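Local coordinates for BT_4661 (Bacteroides thetaiotaomicron, PDB 4AK2), which binds sulfated heparin-type glycan in its ligand-binding domain and, as a SusE-like surface protein, probably captures heparin and heparan sulfate for the cell, at residues Pro110-Phe115 against Pro129-Val134; Leu125-Phe130 against Val269-Ile274; Leu158-Asp163 against Gly245-Gln250. All coordinates share one frame; numbering follows the deposited sequence. Where two conformers were deposited one is given.

Contact 1 (Pro110-Phe115 against Pro129-Val134); sequences PVFFHF and PFVFQV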
loop_
_atom_site.group_PDB
_atom_site.type_symbol
_atom_site.label_atom_id
_atom_site.label_comp_id
_atom_site.label_asym_id
_atom_site.label_seq_id
_atom_site.Cartn_x
_atom_site.Cartn_y
_atom_site.Cartn_z
ATOM N N PRO A 110 -0.909 7.278 -7.470
ATOM C CA PRO A 110 -1.035 7.244 -6.008
ATOM C C PRO A 110 0.169 7.868 -5.285
ATOM O O PRO A 110 1.337 7.834 -5.813
ATOM C CB PRO A 110 -1.093 5.744 -5.707
ATOM C CG PRO A 110 -0.209 5.149 -6.795
ATOM C CD PRO A 110 -0.487 5.973 -8.039
ATOM N N VAL A 111 -0.051 8.388 -4.086
ATOM C CA VAL A 111 0.964 8.735 -3.119
ATOM C C VAL A 111 0.592 8.074 -1.804
ATOM O O VAL A 111 -0.589 8.167 -1.387
ATOM C CB VAL A 111 1.178 10.261 -2.970
ATOM C CG1 VAL A 111 2.271 10.575 -1.941
ATOM C CG2 VAL A 111 1.459 10.891 -4.323
ATOM N N PHE A 112 1.529 7.465 -1.110
ATOM C CA PHE A 112 1.287 6.700 0.075
ATOM C C PHE A 112 1.954 7.310 1.289
ATOM O O PHE A 112 3.000 7.979 1.183
ATOM C CB PHE A 112 1.804 5.286 -0.123
ATOM C CG PHE A 112 1.169 4.545 -1.269
ATOM C CD1 PHE A 112 1.718 4.630 -2.552
ATOM C CD2 PHE A 112 0.100 3.668 -1.079
ATOM C CE1 PHE A 112 1.190 3.909 -3.599
ATOM C CE2 PHE A 112 -0.448 2.963 -2.143
ATOM C CZ PHE A 112 0.132 3.036 -3.421
ATOM N N PHE A 113 1.346 7.060 2.448
ATOM C CA PHE A 113 1.815 7.565 3.736
ATOM C C PHE A 113 1.832 6.499 4.783
ATOM O O PHE A 113 0.952 5.654 4.801
ATOM C CB PHE A 113 0.928 8.745 4.218
ATOM C CG PHE A 113 1.006 9.925 3.325
ATOM C CD1 PHE A 113 0.190 10.011 2.188
ATOM C CD2 PHE A 113 1.889 10.967 3.601
ATOM C CE1 PHE A 113 0.288 11.112 1.300
ATOM C CE2 PHE A 113 2.004 12.069 2.729
ATOM C CZ PHE A 113 1.181 12.159 1.589
ATOM N N HIS A 114 2.839 6.536 5.654
ATOM C CA HIS A 114 2.887 5.635 6.816
ATOM C C HIS A 114 3.148 6.434 8.040
ATOM O O HIS A 114 4.148 7.166 8.130
ATOM C CB HIS A 114 4.032 4.607 6.673
ATOM C CG HIS A 114 4.160 3.693 7.895
ATOM N ND1 HIS A 114 5.311 3.517 8.583
ATOM C CD2 HIS A 114 3.191 2.933 8.552
ATOM C CE1 HIS A 114 5.106 2.661 9.601
ATOM N NE2 HIS A 114 3.807 2.317 9.602
ATOM N N PHE A 115 2.260 6.341 9.026
ATOM C CA PHE A 115 2.432 7.015 10.327
ATOM C C PHE A 115 3.010 5.944 11.247
ATOM O O PHE A 115 2.277 5.076 11.734
ATOM C CB PHE A 115 1.127 7.621 10.822
ATOM C CG PHE A 115 1.264 8.640 11.933
ATOM C CD1 PHE A 115 2.470 8.885 12.627
ATOM C CD2 PHE A 115 0.137 9.387 12.276
ATOM C CE1 PHE A 115 2.543 9.861 13.632
ATOM C CE2 PHE A 115 0.192 10.345 13.282
ATOM C CZ PHE A 115 1.393 10.580 13.953
ATOM N N PRO A 129 10.979 -0.096 1.574
ATOM C CA PRO A 129 9.747 0.672 1.389
ATOM C C PRO A 129 8.550 -0.024 2.001
ATOM O O PRO A 129 8.480 -1.236 2.107
ATOM C CB PRO A 129 9.602 0.694 -0.154
ATOM C CG PRO A 129 10.213 -0.619 -0.590
ATOM C CD PRO A 129 11.392 -0.782 0.321
ATOM N N PHE A 130 7.578 0.816 2.363
ATOM C CA PHE A 130 6.284 0.314 2.893
ATOM C C PHE A 130 5.244 0.137 1.826
ATOM O O PHE A 130 4.105 -0.257 2.144
ATOM C CB PHE A 130 5.788 1.124 4.076
ATOM C CG PHE A 130 5.434 2.556 3.739
ATOM C CD1 PHE A 130 4.121 2.870 3.302
ATOM C CD2 PHE A 130 6.361 3.601 3.880
ATOM C CE1 PHE A 130 3.773 4.182 3.035
ATOM C CE2 PHE A 130 6.020 4.913 3.599
ATOM C CZ PHE A 130 4.721 5.190 3.167
ATOM N N VAL A 131 5.548 0.412 0.561
ATOM C CA VAL A 131 4.689 0.098 -0.565
ATOM C C VAL A 131 5.412 -1.007 -1.343
ATOM O O VAL A 131 6.509 -0.762 -1.907
ATOM C CB VAL A 131 4.411 1.284 -1.470
ATOM C CG1 VAL A 131 3.421 0.906 -2.579
ATOM C CG2 VAL A 131 3.859 2.485 -0.655
ATOM N N PHE A 132 4.879 -2.211 -1.335
ATOM C CA PHE A 132 5.459 -3.342 -2.045
ATOM C C PHE A 132 4.851 -3.333 -3.445
ATOM O O PHE A 132 3.644 -3.606 -3.598
ATOM C CB PHE A 132 5.140 -4.664 -1.267
ATOM C CG PHE A 132 5.529 -5.915 -2.029
ATOM C CD1 PHE A 132 6.608 -5.909 -2.944
ATOM C CD2 PHE A 132 4.804 -7.104 -1.866
ATOM C CE1 PHE A 132 6.993 -7.059 -3.670
ATOM C CE2 PHE A 132 5.207 -8.279 -2.568
ATOM C CZ PHE A 132 6.261 -8.223 -3.493
ATOM N N GLN A 133 5.654 -3.045 -4.474
ATOM C CA GLN A 133 5.242 -3.025 -5.845
ATOM C C GLN A 133 5.428 -4.406 -6.435
ATOM O O GLN A 133 6.589 -4.892 -6.520
ATOM C CB GLN A 133 6.068 -2.005 -6.637
ATOM C CG GLN A 133 5.758 -0.583 -6.130
ATOM C CD GLN A 133 6.527 0.459 -6.936
ATOM O OE1 GLN A 133 7.756 0.394 -7.021
ATOM N NE2 GLN A 133 5.817 1.442 -7.488
ATOM N N VAL A 134 4.344 -5.081 -6.788
ATOM C CA VAL A 134 4.378 -6.465 -7.196
ATOM C C VAL A 134 3.630 -6.686 -8.490
ATOM O O VAL A 134 2.557 -6.093 -8.735
ATOM C CB VAL A 134 3.835 -7.366 -6.042
ATOM C CG1 VAL A 134 2.319 -7.129 -5.780
ATOM C CG2 VAL A 134 4.091 -8.843 -6.342
#
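Phe130 and Val131, the residues that press on Phe112 and His114, share one polar partner: OE1 of Gln27 accepts a hydrogen bond from Val131 N and a weak one from Phe130 N. Between Pro110-Phe115 and Pro129-Val134 themselves the evidence is of apolar packing. CG2 of Val131 stands over one face of the Phe112 ring, 3.9 Å from the ring centroid, which makes a CH-pi contact; its closest atom there is Phe112 CG, at 3.4 Å. The other methyl, Val131 CG1, reaches farther along the ring and lies 3.9 Å from Phe112 CE1. The two side chains cross at about a right angle.

The second half centres on the Phe130 ring. CB of His114 sits 3.5 Å from the Phe130 centroid and only 5° off the ring normal, a methylene placed over the centre of the face. With CG anti to the backbone N (chi1 177°), the imidazole swings on past the phenyl, and the two planes meet obliquely at 44°; His114 ND1 is hydrogen-bonded to Arg29 NE. Phe130 CZ touches main chain as well, 3.4 Å from His114 N. A serine in place of Phe130 would probably open a gap under His114 CB and beside Phe112 CB, with the CH-pi contact lost.

Strand 105-115 runs between strands 27-30 and 89-98 in one sheet, whereas strand 131-134 pairs with strand 268-276 in another, and Phe112, which also meets Phe273, packs between the two.

Contact 2 (Leu125-Phe130 against Val269-Ile274); sequences LEYTPF and VSPIFI. With NA (sodium ion), chain C.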
loop_
_atom_site.group_PDB
_atom_site.type_symbol
_atom_site.label_atom_id
_atom_site.label_comp_id
_atom_site.label_asym_id
_atom_site.label_seq_id
_atom_site.Cartn_x
_atom_site.Cartn_y
_atom_site.Cartn_z
ATOM N N LEU A 125 7.433 -1.532 14.038
ATOM C CA LEU A 125 7.459 -2.351 12.816
ATOM C C LEU A 125 7.456 -1.468 11.571
ATOM O O LEU A 125 6.483 -0.766 11.312
ATOM C CB LEU A 125 6.241 -3.290 12.800
ATOM C CG LEU A 125 6.144 -4.246 11.588
ATOM C CD1 LEU A 125 7.322 -5.246 11.590
ATOM C CD2 LEU A 125 4.842 -5.015 11.680
ATOM N N GLU A 126 8.552 -1.521 10.800
ATOM C CA GLU A 126 8.706 -0.643 9.661
ATOM C C GLU A 126 9.206 -1.410 8.437
ATOM O O GLU A 126 10.306 -1.998 8.445
ATOM C CB GLU A 126 9.701 0.505 9.968
ATOM C CG GLU A 126 9.160 1.416 11.059
ATOM C CD GLU A 126 9.967 2.681 11.246
ATOM O OE1 GLU A 126 11.078 2.772 10.671
ATOM O OE2 GLU A 126 9.520 3.580 11.981
ATOM N N TYR A 127 8.438 -1.388 7.362
ATOM C CA TYR A 127 8.889 -1.878 6.069
ATOM C C TYR A 127 9.419 -0.651 5.308
ATOM O O TYR A 127 8.719 0.372 5.216
ATOM C CB TYR A 127 7.697 -2.446 5.285
ATOM C CG TYR A 127 7.178 -3.772 5.817
ATOM C CD1 TYR A 127 6.263 -3.835 6.863
ATOM C CD2 TYR A 127 7.630 -4.971 5.290
ATOM C CE1 TYR A 127 5.793 -5.033 7.346
ATOM C CE2 TYR A 127 7.181 -6.194 5.756
ATOM C CZ TYR A 127 6.261 -6.220 6.811
ATOM O OH TYR A 127 5.816 -7.443 7.315
ATOM N N THR A 128 10.612 -0.772 4.767
ATOM C CA THR A 128 11.207 0.335 3.992
ATOM C C THR A 128 11.693 -0.266 2.686
ATOM O O THR A 128 12.782 -0.877 2.673
ATOM C CB THR A 128 12.369 0.978 4.773
ATOM O OG1 THR A 128 11.880 1.493 6.011
ATOM C CG2 THR A 128 13.035 2.101 3.960
ATOM N N PRO A 129 10.979 -0.096 1.574
ATOM C CA PRO A 129 9.747 0.672 1.389
ATOM C C PRO A 129 8.550 -0.024 2.001
ATOM O O PRO A 129 8.480 -1.236 2.107
ATOM C CB PRO A 129 9.602 0.694 -0.154
ATOM C CG PRO A 129 10.213 -0.619 -0.590
ATOM C CD PRO A 129 11.392 -0.782 0.321
ATOM N N PHE A 130 7.578 0.816 2.363
ATOM C CA PHE A 130 6.284 0.314 2.893
ATOM C C PHE A 130 5.244 0.137 1.826
ATOM O O PHE A 130 4.105 -0.257 2.144
ATOM C CB PHE A 130 5.788 1.124 4.076
ATOM C CG PHE A 130 5.434 2.556 3.739
ATOM C CD1 PHE A 130 4.121 2.870 3.302
ATOM C CD2 PHE A 130 6.361 3.601 3.880
ATOM C CE1 PHE A 130 3.773 4.182 3.035
ATOM C CE2 PHE A 130 6.020 4.913 3.599
ATOM C CZ PHE A 130 4.721 5.190 3.167
ATOM N N VAL A 269 -1.372 -3.328 13.699
ATOM C CA VAL A 269 -0.853 -2.233 12.842
ATOM C C VAL A 269 -1.234 -2.489 11.403
ATOM O O VAL A 269 -1.522 -3.650 11.031
ATOM C CB VAL A 269 0.691 -2.087 12.988
ATOM C CG1 VAL A 269 1.066 -1.376 14.288
ATOM C CG2 VAL A 269 1.399 -3.445 12.829
ATOM N N SER A 270 -1.168 -1.455 10.564
ATOM C CA SER A 270 -1.303 -1.652 9.125
ATOM C C SER A 270 -0.115 -0.975 8.453
ATOM O O SER A 270 -0.188 0.148 7.949
ATOM C CB SER A 270 -2.640 -1.122 8.595
ATOM O OG SER A 270 -3.756 -1.763 9.252
ATOM N N PRO A 271 1.030 -1.689 8.453
ATOM C CA PRO A 271 2.326 -1.070 8.116
ATOM C C PRO A 271 2.714 -1.131 6.639
ATOM O O PRO A 271 3.787 -0.602 6.272
ATOM C CB PRO A 271 3.286 -1.936 8.966
ATOM C CG PRO A 271 2.690 -3.332 8.858
ATOM C CD PRO A 271 1.175 -3.049 9.028
ATOM N N ILE A 272 1.924 -1.796 5.817
ATOM C CA ILE A 272 2.366 -2.040 4.427
ATOM C C ILE A 272 1.190 -1.981 3.451
ATOM O O ILE A 272 0.125 -2.545 3.705
ATOM C CB ILE A 272 3.145 -3.381 4.322
ATOM C CG1 ILE A 272 3.789 -3.568 2.928
ATOM C CG2 ILE A 272 2.279 -4.588 4.647
ATOM C CD1 ILE A 272 4.772 -4.740 2.849
ATOM N N PHE A 273 1.430 -1.329 2.332
ATOM C CA PHE A 273 0.512 -1.349 1.216
ATOM C C PHE A 273 1.044 -2.230 0.105
ATOM O O PHE A 273 2.272 -2.182 -0.164
ATOM C CB PHE A 273 0.299 0.075 0.655
ATOM C CG PHE A 273 -1.085 0.638 0.853
ATOM C CD1 PHE A 273 -2.149 0.164 0.092
ATOM C CD2 PHE A 273 -1.254 1.691 1.721
ATOM C CE1 PHE A 273 -3.429 0.685 0.263
ATOM C CE2 PHE A 273 -2.523 2.255 1.895
ATOM C CZ PHE A 273 -3.596 1.754 1.144
ATOM N N ILE A 274 0.235 -3.070 -0.502
ATOM C CA ILE A 274 0.656 -3.871 -1.639
ATOM C C ILE A 274 0.074 -3.233 -2.904
ATOM O O ILE A 274 -1.138 -3.013 -3.008
ATOM C CB ILE A 274 0.102 -5.322 -1.559
ATOM C CG1 ILE A 274 0.370 -5.979 -0.205
ATOM C CG2 ILE A 274 0.625 -6.145 -2.742
ATOM C CD1 ILE A 274 1.761 -5.897 0.319
HETATM NA NA NA C . -6.191 -1.993 7.738
HETATM O O HOH W 1 5.930 0.164 7.722
HETATM O O HOH W 2 -6.338 0.568 7.636
#
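Tyr127 lies alongside Pro271 and crosses Ile272, touching them with CG, CD1, CD2, CE1 and CE2 of its ring. From CB, the chi1 of -72° sets CG anti to the carbonyl carbon and sends the ring over the 269-274 segment. CG and CD2 come first under the delta methyl of Ile272, with CD2 3.8 Å from Ile272 CD1; that methyl lies 4.0 Å from the ring centroid and 19° off its normal, a CH-pi contact over one face. On the other flank CD1 nears the CB atoms of Ile272 and Pro271, and farther out CE1 meets Pro271 CG edge-on at 3.8 Å. The tip, OH, is hydrogen-bonded to the backbone O of Phe227.

Beyond the tyrosine the loop, which passes through a cis peptide at Pro129, enters parallel beta pairing. Phe273 N donates to Phe130 O at 2.9 Å with an angle of 165° at the hydrogen, and Phe273 also bonds to the backbone of Phe132, the alternating pattern of a parallel strand pair joining 131-134 to 268-276. Before that pairing starts, one water bridges the backbones: it accepts from Tyr127 N at 3.0 Å and donates to Pro271 O at 2.7 Å, which satisfies two polar groups of buried residues.

Leu125 packs at the start of the 125-130 segment. Its CD2 branch fits against both Pro271 CG, 3.9 Å away, and Val269 CG2, 4.0 Å away. Ser270, between those two residues, turns its CB away from the loop, and in the conformer given its OG coordinates a sodium ion together with Asp163 O and a water.

Contact 3 (Leu158-Asp163 against Gly245-Gln250); sequences LDYRRD and GAMIGQ. With NA (sodium ion), chain C; SGN (2-deoxy-6-O-sulfo-2-(sulfoamino)-alpha-D-glucopyranose), chain B; IDS (2-O-sulfo-alpha-L-idopyranuronic acid), chain D; IDS (2-O-sulfo-alpha-L-idopyranuronic acid), chain E.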
loop_
_atom_site.group_PDB
_atom_site.type_symbol
_atom_site.label_atom_id
_atom_site.label_comp_id
_atom_site.label_asym_id
_atom_site.label_seq_id
_atom_site.Cartn_x
_atom_site.Cartn_y
_atom_site.Cartn_z
ATOM N N LEU A 158 3.920 -12.823 13.048
ATOM C CA LEU A 158 3.291 -11.672 12.379
ATOM C C LEU A 158 2.331 -12.192 11.307
ATOM O O LEU A 158 2.696 -13.048 10.514
ATOM C CB LEU A 158 4.416 -10.845 11.726
ATOM C CG LEU A 158 3.972 -9.496 11.138
ATOM C CD1 LEU A 158 3.570 -8.511 12.254
ATOM C CD2 LEU A 158 5.095 -8.881 10.332
ATOM N N ASP A 159 1.068 -11.754 11.326
ATOM C CA ASP A 159 0.095 -12.314 10.378
ATOM C C ASP A 159 -1.022 -11.351 10.069
ATOM O O ASP A 159 -1.492 -10.662 10.986
ATOM C CB ASP A 159 -0.493 -13.595 10.980
ATOM C CG ASP A 159 -1.014 -14.586 9.970
ATOM O OD1 ASP A 159 -0.455 -14.675 8.865
ATOM O OD2 ASP A 159 -1.989 -15.329 10.286
ATOM N N TYR A 160 -1.451 -11.291 8.811
ATOM C CA TYR A 160 -2.680 -10.546 8.503
ATOM C C TYR A 160 -3.825 -11.076 9.343
ATOM O O TYR A 160 -3.910 -12.253 9.688
ATOM C CB TYR A 160 -3.000 -10.659 7.024
ATOM C CG TYR A 160 -2.201 -9.728 6.115
ATOM C CD1 TYR A 160 -2.654 -8.448 5.848
ATOM C CD2 TYR A 160 -0.996 -10.147 5.499
ATOM C CE1 TYR A 160 -1.971 -7.569 5.008
ATOM C CE2 TYR A 160 -0.327 -9.290 4.681
ATOM C CZ TYR A 160 -0.783 -8.034 4.409
ATOM O OH TYR A 160 -0.092 -7.210 3.537
ATOM N N ARG A 161 -4.762 -10.157 9.604
ATOM C CA ARG A 161 -5.894 -10.434 10.548
ATOM C C ARG A 161 -7.271 -9.977 10.096
ATOM O O ARG A 161 -8.241 -10.758 10.223
ATOM C CB ARG A 161 -5.592 -9.882 11.947
ATOM C CG ARG A 161 -6.680 -10.118 13.021
ATOM C CD ARG A 161 -6.980 -11.606 13.197
ATOM N NE ARG A 161 -7.992 -11.831 14.233
ATOM C CZ ARG A 161 -9.304 -11.756 14.021
ATOM N NH1 ARG A 161 -9.785 -11.449 12.807
ATOM N NH2 ARG A 161 -10.139 -11.934 15.034
ATOM N N ARG A 162 -7.407 -8.712 9.705
ATOM C CA ARG A 162 -8.744 -8.089 9.573
ATOM C C ARG A 162 -8.561 -6.797 8.795
ATOM O O ARG A 162 -7.422 -6.393 8.507
ATOM C CB ARG A 162 -9.371 -7.783 10.954
ATOM C CG ARG A 162 -8.563 -6.877 11.843
ATOM C CD ARG A 162 -9.316 -6.336 13.057
ATOM N NE ARG A 162 -9.698 -7.372 14.031
ATOM C CZ ARG A 162 -8.935 -7.855 15.005
ATOM N NH1 ARG A 162 -7.632 -7.522 15.082
ATOM N NH2 ARG A 162 -9.445 -8.732 15.874
ATOM N N ASP A 163 -9.658 -6.120 8.482
ATOM C CA ASP A 163 -9.683 -4.766 7.962
ATOM C C ASP A 163 -8.885 -4.700 6.643
ATOM O O ASP A 163 -7.914 -3.926 6.523
ATOM C CB ASP A 163 -9.195 -3.748 9.009
ATOM C CG ASP A 163 -10.092 -3.670 10.242
ATOM O OD1 ASP A 163 -11.257 -4.062 10.156
ATOM O OD2 ASP A 163 -9.565 -3.226 11.253
ATOM N N GLY A 245 -3.959 -2.030 -8.726
ATOM C CA GLY A 245 -4.546 -1.391 -7.559
ATOM C C GLY A 245 -3.788 -1.702 -6.300
ATOM O O GLY A 245 -2.721 -2.344 -6.357
ATOM N N ALA A 246 -4.276 -1.250 -5.158
ATOM C CA ALA A 246 -3.524 -1.299 -3.916
ATOM C C ALA A 246 -4.344 -1.911 -2.791
ATOM O O ALA A 246 -5.517 -1.521 -2.594
ATOM C CB ALA A 246 -3.052 0.090 -3.514
ATOM N N MET A 247 -3.772 -2.814 -2.021
ATOM C CA MET A 247 -4.416 -3.501 -0.887
ATOM C C MET A 247 -3.724 -3.204 0.403
ATOM O O MET A 247 -2.464 -3.275 0.510
ATOM C CB MET A 247 -4.493 -5.010 -1.155
ATOM C CG MET A 247 -5.252 -5.816 -0.072
ATOM S SD MET A 247 -4.312 -6.218 1.421
ATOM C CE MET A 247 -3.288 -7.548 0.802
ATOM N N ILE A 248 -4.529 -2.871 1.418
ATOM C CA ILE A 248 -4.043 -2.738 2.784
ATOM C C ILE A 248 -4.838 -3.654 3.712
ATOM O O ILE A 248 -6.071 -3.791 3.491
ATOM C CB ILE A 248 -4.002 -1.275 3.236
ATOM C CG1 ILE A 248 -3.423 -1.145 4.642
ATOM C CG2 ILE A 248 -5.417 -0.637 3.183
ATOM C CD1 ILE A 248 -3.138 0.296 5.053
ATOM N N GLY A 249 -4.196 -4.271 4.686
ATOM C CA GLY A 249 -4.892 -5.074 5.738
ATOM C C GLY A 249 -4.223 -4.868 7.042
ATOM O O GLY A 249 -3.040 -4.550 7.121
ATOM N N GLN A 250 -4.953 -5.034 8.156
ATOM C CA GLN A 250 -4.360 -5.030 9.466
ATOM C C GLN A 250 -3.591 -6.307 9.697
ATOM O O GLN A 250 -4.063 -7.413 9.365
ATOM C CB GLN A 250 -5.454 -4.863 10.559
ATOM C CG GLN A 250 -4.805 -4.623 11.901
ATOM C CD GLN A 250 -5.822 -4.731 13.030
ATOM O OE1 GLN A 250 -6.031 -5.830 13.544
ATOM N NE2 GLN A 250 -6.504 -3.606 13.363
HETATM NA NA NA C . -6.191 -1.993 7.738
HETATM C C1 SGN B . -13.778 -14.461 11.298
HETATM C C2 SGN B . -12.821 -13.414 11.874
HETATM C C3 SGN B . -13.608 -12.499 12.820
HETATM C C4 SGN B . -14.830 -11.926 12.124
HETATM C C5 SGN B . -15.723 -13.031 11.553
HETATM C C6 SGN B . -16.819 -12.418 10.673
HETATM N N2 SGN B . -11.705 -14.083 12.532
HETATM O O1 SGN B . -14.185 -15.380 12.308
HETATM O O3 SGN B . -12.728 -11.443 13.208
HETATM O O4 SGN B . -15.666 -11.283 13.102
HETATM O O5 SGN B . -14.901 -13.822 10.693
HETATM O O6 SGN B . -17.672 -13.435 10.181
HETATM S S1 SGN B . -10.449 -14.670 11.746
HETATM O O1S SGN B . -9.354 -14.765 12.685
HETATM O O2S SGN B . -10.720 -15.936 11.117
HETATM O O3S SGN B . -10.121 -13.625 10.628
HETATM S S2 SGN B . -18.749 -13.088 9.136
HETATM O O4S SGN B . -19.760 -12.237 9.760
HETATM O O5S SGN B . -19.415 -14.528 8.713
HETATM O O6S SGN B . -18.072 -12.522 7.961
HETATM C C1 IDS D . -15.842 -9.868 12.923
HETATM C C2 IDS D . -17.037 -9.427 13.785
HETATM C C3 IDS D . -16.722 -9.383 15.287
HETATM C C4 IDS D . -15.382 -8.711 15.604
HETATM C C5 IDS D . -14.294 -9.332 14.714
HETATM C C6 IDS D . -12.911 -8.761 14.889
HETATM O O2 IDS D . -17.448 -8.119 13.361
HETATM O O3 IDS D . -16.730 -10.699 15.843
HETATM O O4 IDS D . -15.448 -7.303 15.347
HETATM O O5 IDS D . -14.671 -9.163 13.333
HETATM O O6A IDS D . -12.315 -8.903 15.980
HETATM O O6B IDS D . -12.431 -8.139 13.907
HETATM S S IDS D . -18.482 -7.909 12.197
HETATM O O1S IDS D . -18.564 -6.480 11.880
HETATM O O2S IDS D . -17.996 -8.708 11.053
HETATM O O3S IDS D . -19.720 -8.457 12.758
HETATM C C1 IDS E . -12.311 -2.627 15.951
HETATM C C2 IDS E . -10.967 -2.510 15.281
HETATM C C3 IDS E . -11.005 -1.888 13.861
HETATM C C4 IDS E . -11.891 -0.651 13.815
HETATM C C5 IDS E . -13.251 -1.035 14.412
HETATM C C6 IDS E . -14.261 0.060 14.268
HETATM O O2 IDS E . -10.090 -1.817 16.180
HETATM O O3 IDS E . -11.511 -2.871 12.946
HETATM O O4 IDS E . -11.242 0.370 14.583
HETATM O O5 IDS E . -13.064 -1.436 15.774
HETATM O O6A IDS E . -14.511 0.446 13.104
HETATM O O6B IDS E . -14.805 0.540 15.279
HETATM S S IDS E . -8.565 -1.951 16.092
HETATM O O1S IDS E . -8.111 -1.622 17.450
HETATM O O2S IDS E . -8.285 -3.334 15.694
HETATM O O3S IDS E . -8.109 -0.966 15.066
HETATM O O HOH W 3 -1.311 -4.797 2.966
HETATM O O HOH W 4 -7.370 -1.536 10.983
HETATM O O HOH W 2 -6.338 0.568 7.636
#
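Arg161 and Arg162 together face Gln250 in an arrangement consistent with a classic beta bulge, at a corner where strand 157-161 gives way to 163-168 and both pair with strand 241-254. Arg161 N donates to Gln250 O and Gln250 N to Arg162 O, each at 2.8 Å, so two successive residues grip one; Arg161 has a helix-like psi of -52°, while Arg162 is extended.

Packing is tight where the Tyr160 ring lies against Gly249, since a beta carbon there would clash with the ring. Gly249 CA makes a CA-H...O contact with Asp163 O, which also binds a sodium ion. Looser parts flank this: Met247 SD is 5.5 Å from the Tyr160 centroid, an oblique Met-aromatic contact, and a water takes only a weak bond from Gln250 NE2 at 3.3 Å.

The ligand-facing side is polar. A bend at chi3 (66°) helps turn the Arg162 guanidinium so that NH1 donates to Gln250 OE1 at 2.8 Å while NE and NH2 take the carboxylate oxygens of the chain D iduronate. NH1 lies in the carbonyl plane and OE1 in the guanidinium plane, although these planes are 67° apart. Gln250 NE2 donates to O2S of the chain E iduronate at 2.9 Å, and Asp163 OD2 accepts from that sugar's O3. Arg161, its NE bonded to Gln261 O, has the glucosamine N-sulfate O1S 3.2 Å above its guanidinium plane.

Overall arrangement
All three contacts are largely buried, but their chemistry shifts from interior to ligand surface. Contact 1 is apolar and joins two sheets; contact 2 mixes apolar packing with parallel pairing and a bridging water; contact 3 combines backbone bonds with charged groups that reach the glycan. Contacts 1 and 2 share Phe130 and meet along neighbouring strands 131-134 and 268-276, where Phe132 N lies 2.9 Å from Phe273 O. Strand 268-276 also lies beside strand 241-254, linking contact 2 to contact 3: Ile274 O is 2.8 Å from Met247 N. Contacts 2 and 3 each supply one ligand to the same sodium ion. Contacts 1 and 3, with centres about 13 Å apart, barely touch.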